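Side-chain contacts in excinuclease ABC, subunit A. (Deinococcus radiodurans, PDB 2VF7), which binds DNA and hydrolyses ATP as a zinc-containing UvrA-family ABC protein, and probably takes part in the repair of DNA damage: residues E675-E678 / K684-A687; R599-T604 / G669-A674. The protein carries 1 engineered substitution. One frame throughout, in Å; residues are numbered along the deposited sequence.

How the interactions relate
Both interactions involve the loop that leaves strand 660-663, passes the zinc-binding cysteines and reaches helix 686-690. Along the chain they follow in series: 599-604 meets 669-674, and the next residues, 675-678, then turn back on 684-687. Their centres are 11 Å apart, and they touch by van der Waals contacts. Ile-686 CG2 packs on Tyr-672 CD2 at 3.7 Å, Leu-677 CD1 lies 3.8 Å from Thr-670 OG1, and Ala-687 CB rests near Thr-670. Interaction 2 ties the zinc module to the loop before helix 602-605, while interaction 1 folds the loop that leaves the zinc site onto the start of helix 686-690.

Interaction 1: residues E675-E678 / K684-A687; sequences ETLE and KNIA
The side-chain amide of Asn-685 lies against the backbone of Leu-677: Leu-677 O sits beside it on the side of CB and ND2, somewhat out of the amide plane, 3.2 Å from Asn-685 CB. ND2 passes near Leu-677 CB, and OD1 is turned toward the start of helix 686-690. That turn follows from the first torsion, which sets CG between the backbone N and the carbonyl carbon (chi1 58°). The main partner of Asn-685 OD1 is Asp-688 N, from which it accepts a hydrogen bond; Ala-687 N adds a weak, bent one to Asn-685 OD1 at 3.2 Å, with a 120° angle at the hydrogen. Asn-685 is thus the N-cap of helix 686-690, a place suited to asparagine because its short carbonyl arm can serve amides in the helix's first turn. A water bridges the backbones alongside, donating to Thr-676 O at 2.8 Å and accepting from Ile-686 N at 2.9 Å. The apolar half is carried by one methyl branch: Leu-677 CD2 touches Ala-687 CB at 3.6 Å and Ile-686 CG2 at 4.2 Å. Alanine's small side chain lets the leucine come close, while the branched Ile-686 reaches on to Phe-609, Val-612 and Phe-616 of helix 609-617.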
ATOM      1  N   GLU A 675      -4.552 -20.135 -32.893  1.00 58.11           N
ATOM      2  CA  GLU A 675      -5.151 -20.854 -34.007  1.00 58.37           C
ATOM      3  C   GLU A 675      -6.184 -19.989 -34.731  1.00 57.94           C
ATOM      4  O   GLU A 675      -6.351 -20.096 -35.943  1.00 57.79           O
ATOM      5  CB  GLU A 675      -5.775 -22.144 -33.489  1.00 58.95           C
ATOM      6  CG  GLU A 675      -6.588 -22.895 -34.495  1.00 62.30           C
ATOM      7  CD  GLU A 675      -7.190 -24.133 -33.909  1.00 67.27           C
ATOM      8  OE1 GLU A 675      -6.706 -24.561 -32.833  1.00 69.79           O
ATOM      9  OE2 GLU A 675      -8.131 -24.685 -34.529  1.00 69.85           O
ATOM     10  N   THR A 676      -6.851 -19.112 -33.982  1.00 57.72           N
ATOM     11  CA  THR A 676      -7.808 -18.164 -34.556  1.00 57.24           C
ATOM     12  C   THR A 676      -7.102 -17.081 -35.392  1.00 56.92           C
ATOM     13  O   THR A 676      -7.676 -16.564 -36.344  1.00 56.66           O
ATOM     14  CB  THR A 676      -8.676 -17.534 -33.446  1.00 57.36           C
ATOM     15  OG1 THR A 676      -9.195 -18.570 -32.601  1.00 56.70           O
ATOM     16  CG2 THR A 676      -9.812 -16.754 -34.021  1.00 57.38           C
ATOM     17  N   LEU A 677      -5.844 -16.779 -35.063  1.00 56.44           N
ATOM     18  CA  LEU A 677      -5.129 -15.654 -35.686  1.00 56.50           C
ATOM     19  C   LEU A 677      -4.388 -16.075 -36.954  1.00 56.43           C
ATOM     20  O   LEU A 677      -3.825 -15.235 -37.674  1.00 55.84           O
ATOM     21  CB  LEU A 677      -4.150 -14.995 -34.691  1.00 56.77           C
ATOM     22  CG  LEU A 677      -4.667 -14.438 -33.359  1.00 56.92           C
ATOM     23  CD1 LEU A 677      -3.528 -14.385 -32.345  1.00 58.61           C
ATOM     24  CD2 LEU A 677      -5.277 -13.073 -33.534  1.00 55.64           C
ATOM     25  N   GLU A 678      -4.395 -17.380 -37.208  1.00 56.28           N
ATOM     26  CA  GLU A 678      -3.886 -17.963 -38.456  1.00 56.54           C
ATOM     27  C   GLU A 678      -4.796 -17.705 -39.659  1.00 55.96           C
ATOM     28  O   GLU A 678      -4.362 -17.874 -40.808  1.00 56.47           O
ATOM     29  CB  GLU A 678      -3.681 -19.481 -38.294  1.00 56.57           C
ATOM     30  CG  GLU A 678      -2.564 -19.872 -37.334  1.00 56.13           C
ATOM     31  CD  GLU A 678      -2.283 -21.361 -37.346  1.00 57.86           C
ATOM     32  OE1 GLU A 678      -1.314 -21.798 -36.666  1.00 59.08           O
ATOM     33  OE2 GLU A 678      -3.022 -22.101 -38.040  1.00 59.99           O
ATOM     34  N   LYS A 684      -5.136  -9.674 -43.444  1.00 53.46           N
ATOM     35  CA  LYS A 684      -5.227  -9.224 -42.051  1.00 53.71           C
ATOM     36  C   LYS A 684      -5.859 -10.285 -41.138  1.00 54.46           C
ATOM     37  O   LYS A 684      -6.899 -10.840 -41.481  1.00 54.80           O
ATOM     38  CB  LYS A 684      -6.096  -7.966 -41.978  1.00 53.62           C
ATOM     39  CG  LYS A 684      -5.488  -6.734 -42.627  1.00 53.38           C
ATOM     40  CD  LYS A 684      -5.947  -5.450 -41.938  1.00 52.40           C
ATOM     41  CE  LYS A 684      -5.373  -4.214 -42.655  1.00 51.24           C
ATOM     42  NZ  LYS A 684      -3.927  -4.386 -42.999  1.00 50.96           N
ATOM     43  N   ASN A 685      -5.269 -10.567 -39.972  1.00 55.22           N
ATOM     44  CA  ASN A 685      -5.949 -11.453 -39.012  1.00 56.04           C
ATOM     45  C   ASN A 685      -6.994 -10.653 -38.255  1.00 56.57           C
ATOM     46  O   ASN A 685      -7.173  -9.490 -38.559  1.00 57.26           O
ATOM     47  CB  ASN A 685      -4.994 -12.280 -38.104  1.00 56.27           C
ATOM     48  CG  ASN A 685      -4.031 -11.421 -37.269  1.00 56.16           C
ATOM     49  OD1 ASN A 685      -4.404 -10.379 -36.751  1.00 56.75           O
ATOM     50  ND2 ASN A 685      -2.788 -11.870 -37.144  1.00 53.62           N
ATOM     51  N   ILE A 686      -7.712 -11.249 -37.312  1.00 57.29           N
ATOM     52  CA  ILE A 686      -8.824 -10.537 -36.673  1.00 58.08           C
ATOM     53  C   ILE A 686      -8.314  -9.480 -35.679  1.00 59.42           C
ATOM     54  O   ILE A 686      -9.020  -8.514 -35.372  1.00 60.60           O
ATOM     55  CB  ILE A 686      -9.850 -11.519 -35.990  1.00 57.87           C
ATOM     56  CG1 ILE A 686     -11.084 -10.768 -35.452  1.00 58.76           C
ATOM     57  CG2 ILE A 686      -9.191 -12.317 -34.851  1.00 57.02           C
ATOM     58  CD1 ILE A 686     -12.083 -10.186 -36.524  1.00 56.19           C
ATOM     59  N   ALA A 687      -7.096  -9.684 -35.179  1.00 59.65           N
ATOM     60  CA  ALA A 687      -6.428  -8.757 -34.267  1.00 59.47           C
ATOM     61  C   ALA A 687      -5.795  -7.652 -35.084  1.00 59.42           C
ATOM     62  O   ALA A 687      -5.633  -6.532 -34.596  1.00 59.67           O
ATOM     63  CB  ALA A 687      -5.358  -9.495 -33.466  1.00 59.49           C
TER
HETATM   64  O   HOH W   1      -8.003 -14.086 -37.614  1.00 31.22           O

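Interaction 2: residues R599-T604 / G669-A674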
ATOM      1  N   ARG A 599     -13.656  -5.324 -22.084  1.00 58.18           N
ATOM      2  CA  ARG A 599     -14.481  -6.051 -23.072  1.00 58.69           C
ATOM      3  C   ARG A 599     -14.938  -5.097 -24.151  1.00 59.33           C
ATOM      4  O   ARG A 599     -14.963  -5.444 -25.331  1.00 60.04           O
ATOM      5  CB  ARG A 599     -15.809  -6.492 -22.487  1.00 58.01           C
ATOM      6  CG  ARG A 599     -15.813  -7.607 -21.581  1.00 59.12           C
ATOM      7  CD  ARG A 599     -16.869  -8.587 -22.028  1.00 57.81           C
ATOM      8  NE  ARG A 599     -16.221  -9.579 -22.867  1.00 59.31           N
ATOM      9  CZ  ARG A 599     -15.480 -10.574 -22.400  1.00 55.81           C
ATOM     10  NH1 ARG A 599     -15.297 -10.732 -21.098  1.00 51.98           N
ATOM     11  NH2 ARG A 599     -14.937 -11.416 -23.249  1.00 56.37           N
ATOM     12  N   SER A 600     -15.393  -3.923 -23.698  1.00 59.56           N
ATOM     13  CA  SER A 600     -16.026  -2.911 -24.537  1.00 59.89           C
ATOM     14  C   SER A 600     -15.032  -2.197 -25.431  1.00 60.03           C
ATOM     15  O   SER A 600     -13.881  -1.939 -25.029  1.00 59.28           O
ATOM     16  CB  SER A 600     -16.735  -1.881 -23.676  1.00 59.58           C
ATOM     17  OG  SER A 600     -17.761  -2.482 -22.900  1.00 60.46           O
ATOM     18  N   ASN A 601     -15.499  -1.881 -26.641  1.00 60.16           N
ATOM     19  CA  ASN A 601     -14.750  -1.082 -27.593  1.00 60.07           C
ATOM     20  C   ASN A 601     -15.681  -0.472 -28.667  1.00 60.97           C
ATOM     21  O   ASN A 601     -16.868  -0.810 -28.732  1.00 60.58           O
ATOM     22  CB  ASN A 601     -13.564  -1.898 -28.161  1.00 60.08           C
ATOM     23  CG  ASN A 601     -13.972  -3.263 -28.730  1.00 58.52           C
ATOM     24  OD1 ASN A 601     -13.238  -4.233 -28.600  1.00 59.40           O
ATOM     25  ND2 ASN A 601     -15.125  -3.335 -29.366  1.00 53.71           N
ATOM     26  N   MET A 602     -15.173   0.462 -29.473  1.00 62.06           N
ATOM     27  CA  MET A 602     -15.970   1.013 -30.588  1.00 62.57           C
ATOM     28  C   MET A 602     -16.551  -0.098 -31.445  1.00 61.61           C
ATOM     29  O   MET A 602     -17.734  -0.050 -31.816  1.00 61.11           O
ATOM     30  CB  MET A 602     -15.112   1.866 -31.519  1.00 63.08           C
ATOM     31  CG  MET A 602     -15.032   3.345 -31.198  1.00 63.54           C
ATOM     32  SD  MET A 602     -13.564   4.023 -32.023  1.00 64.35           S
ATOM     33  CE  MET A 602     -14.096   5.693 -32.272  1.00 65.37           C
ATOM     34  N   ALA A 603     -15.705  -1.080 -31.768  1.00 60.14           N
ATOM     35  CA  ALA A 603     -16.035  -2.118 -32.753  1.00 60.35           C
ATOM     36  C   ALA A 603     -17.352  -2.805 -32.454  1.00 60.43           C
ATOM     37  O   ALA A 603     -18.128  -3.159 -33.337  1.00 61.54           O
ATOM     38  CB  ALA A 603     -14.935  -3.160 -32.813  1.00 59.65           C
ATOM     39  N   THR A 604     -17.589  -2.984 -31.174  1.00 60.03           N
ATOM     40  CA  THR A 604     -18.686  -3.782 -30.698  1.00 59.17           C
ATOM     41  C   THR A 604     -19.853  -2.896 -30.233  1.00 58.90           C
ATOM     42  O   THR A 604     -20.992  -3.335 -30.270  1.00 59.41           O
ATOM     43  CB  THR A 604     -18.136  -4.712 -29.624  1.00 59.19           C
ATOM     44  OG1 THR A 604     -18.883  -5.921 -29.613  1.00 60.53           O
ATOM     45  CG2 THR A 604     -18.061  -4.035 -28.233  1.00 57.29           C
ATOM     46  N   GLY A 669      -2.693  -9.005 -25.507  1.00 58.35           N
ATOM     47  CA  GLY A 669      -3.622  -7.973 -25.927  1.00 57.57           C
ATOM     48  C   GLY A 669      -4.317  -8.217 -27.248  1.00 56.70           C
ATOM     49  O   GLY A 669      -5.091  -7.379 -27.672  1.00 56.84           O
ATOM     50  N   THR A 670      -4.030  -9.338 -27.906  1.00 56.63           N
ATOM     51  CA  THR A 670      -4.714  -9.692 -29.154  1.00 56.62           C
ATOM     52  C   THR A 670      -6.149 -10.130 -28.910  1.00 56.94           C
ATOM     53  O   THR A 670      -7.016  -9.813 -29.721  1.00 57.44           O
ATOM     54  CB  THR A 670      -3.962 -10.752 -30.003  1.00 56.99           C
ATOM     55  OG1 THR A 670      -4.041 -12.053 -29.386  1.00 56.80           O
ATOM     56  CG2 THR A 670      -2.481 -10.343 -30.214  1.00 56.14           C
ATOM     57  N   ARG A 671      -6.396 -10.786 -27.771  1.00 57.08           N
ATOM     58  CA  ARG A 671      -7.734 -11.256 -27.315  1.00 57.17           C
ATOM     59  C   ARG A 671      -8.142 -12.651 -27.830  1.00 57.33           C
ATOM     60  O   ARG A 671      -9.225 -13.147 -27.474  1.00 57.53           O
ATOM     61  CB  ARG A 671      -8.848 -10.297 -27.699  1.00 56.67           C
ATOM     62  CG  ARG A 671      -8.924  -8.966 -27.031  1.00 59.01           C
ATOM     63  CD  ARG A 671     -10.178  -8.215 -27.565  1.00 57.73           C
ATOM     64  NE  ARG A 671     -10.131  -6.768 -27.338  1.00 60.47           N
ATOM     65  CZ  ARG A 671     -10.833  -6.107 -26.409  1.00 59.74           C
ATOM     66  NH1 ARG A 671     -11.658  -6.750 -25.595  1.00 60.30           N
ATOM     67  NH2 ARG A 671     -10.724  -4.784 -26.303  1.00 59.03           N
ATOM     68  N   TYR A 672      -7.298 -13.272 -28.658  1.00 56.85           N
ATOM     69  CA  TYR A 672      -7.640 -14.538 -29.316  1.00 56.48           C
ATOM     70  C   TYR A 672      -6.543 -15.558 -29.155  1.00 56.71           C
ATOM     71  O   TYR A 672      -5.385 -15.185 -28.945  1.00 57.31           O
ATOM     72  CB  TYR A 672      -7.908 -14.315 -30.814  1.00 56.28           C
ATOM     73  CG  TYR A 672      -9.104 -13.430 -31.101  1.00 55.86           C
ATOM     74  CD1 TYR A 672     -10.380 -13.974 -31.237  1.00 53.64           C
ATOM     75  CD2 TYR A 672      -8.958 -12.019 -31.213  1.00 57.30           C
ATOM     76  CE1 TYR A 672     -11.486 -13.148 -31.495  1.00 54.95           C
ATOM     77  CE2 TYR A 672     -10.062 -11.184 -31.472  1.00 54.55           C
ATOM     78  CZ  TYR A 672     -11.318 -11.765 -31.608  1.00 55.17           C
ATOM     79  OH  TYR A 672     -12.404 -10.969 -31.873  1.00 56.48           O
ATOM     80  N   ASN A 673      -6.894 -16.845 -29.244  1.00 56.26           N
ATOM     81  CA  ASN A 673      -5.872 -17.895 -29.262  1.00 55.88           C
ATOM     82  C   ASN A 673      -5.103 -17.853 -30.582  1.00 56.35           C
ATOM     83  O   ASN A 673      -5.474 -17.101 -31.478  1.00 56.81           O
ATOM     84  CB  ASN A 673      -6.411 -19.296 -28.879  1.00 54.68           C
ATOM     85  CG  ASN A 673      -7.439 -19.835 -29.854  1.00 54.22           C
ATOM     86  OD1 ASN A 673      -7.371 -19.591 -31.055  1.00 55.53           O
ATOM     87  ND2 ASN A 673      -8.388 -20.596 -29.341  1.00 51.28           N
ATOM     88  N   ALA A 674      -4.014 -18.614 -30.676  1.00 56.80           N
ATOM     89  CA  ALA A 674      -3.093 -18.553 -31.808  1.00 57.17           C
ATOM     90  C   ALA A 674      -3.699 -19.138 -33.067  1.00 57.47           C
ATOM     91  O   ALA A 674      -3.382 -18.717 -34.169  1.00 57.84           O
ATOM     92  CB  ALA A 674      -1.801 -19.291 -31.473  1.00 56.66           C
TER
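Between the two segments the nearest CA atoms are those of Arg-599 and Arg-671, still 9.5 Å apart, so the long side chain of Arg-671 must span the gap. It belongs to the Cys4 zinc module, four residues after the ligand Cys-667, and its side chain lies about 6 Å from the zinc ion; the loop it meets leads into helix 602-605, with Asn-601 at the N-cap. The chain of Arg-671 runs straight from CG to NE (chi2 -178°, chi3 -161°) and delivers the guanidinium into a group of backbone carbonyl oxygens. NH2 donates to Gly-725 O, and NH1 to both Pro-598 O and Gly-646 O, while Phe-634 adds a cation-pi contact. Arginine suits this buried place because one flat cation can supply several N-H groups in different directions. The side chain of Asn-601 arrives from the opposite direction, its end over one guanidinium face toward the rim, with the two planes 76° apart. Arg-599 O approaches Arg-671 NH1 obliquely, at 3.6 Å. A leucine in place of Arg-671 would probably leave the carbonyls of Pro-598, Gly-646 and Gly-725 without their common donor and loosen the zinc module's tie to the 599-604 loop. The guanidinium of Arg-599 has partners of its own, a salt bridge to Glu-647 and a hydrogen bond to Gln-645 O, and Arg-599 NE stays 6.0 Å from Arg-671 NH1, so the like charges do not meet. At the edge of the Arg-671 guanidinium, in its plane, Arg-599 CA lies 3.9 Å from Arg-671 NH1.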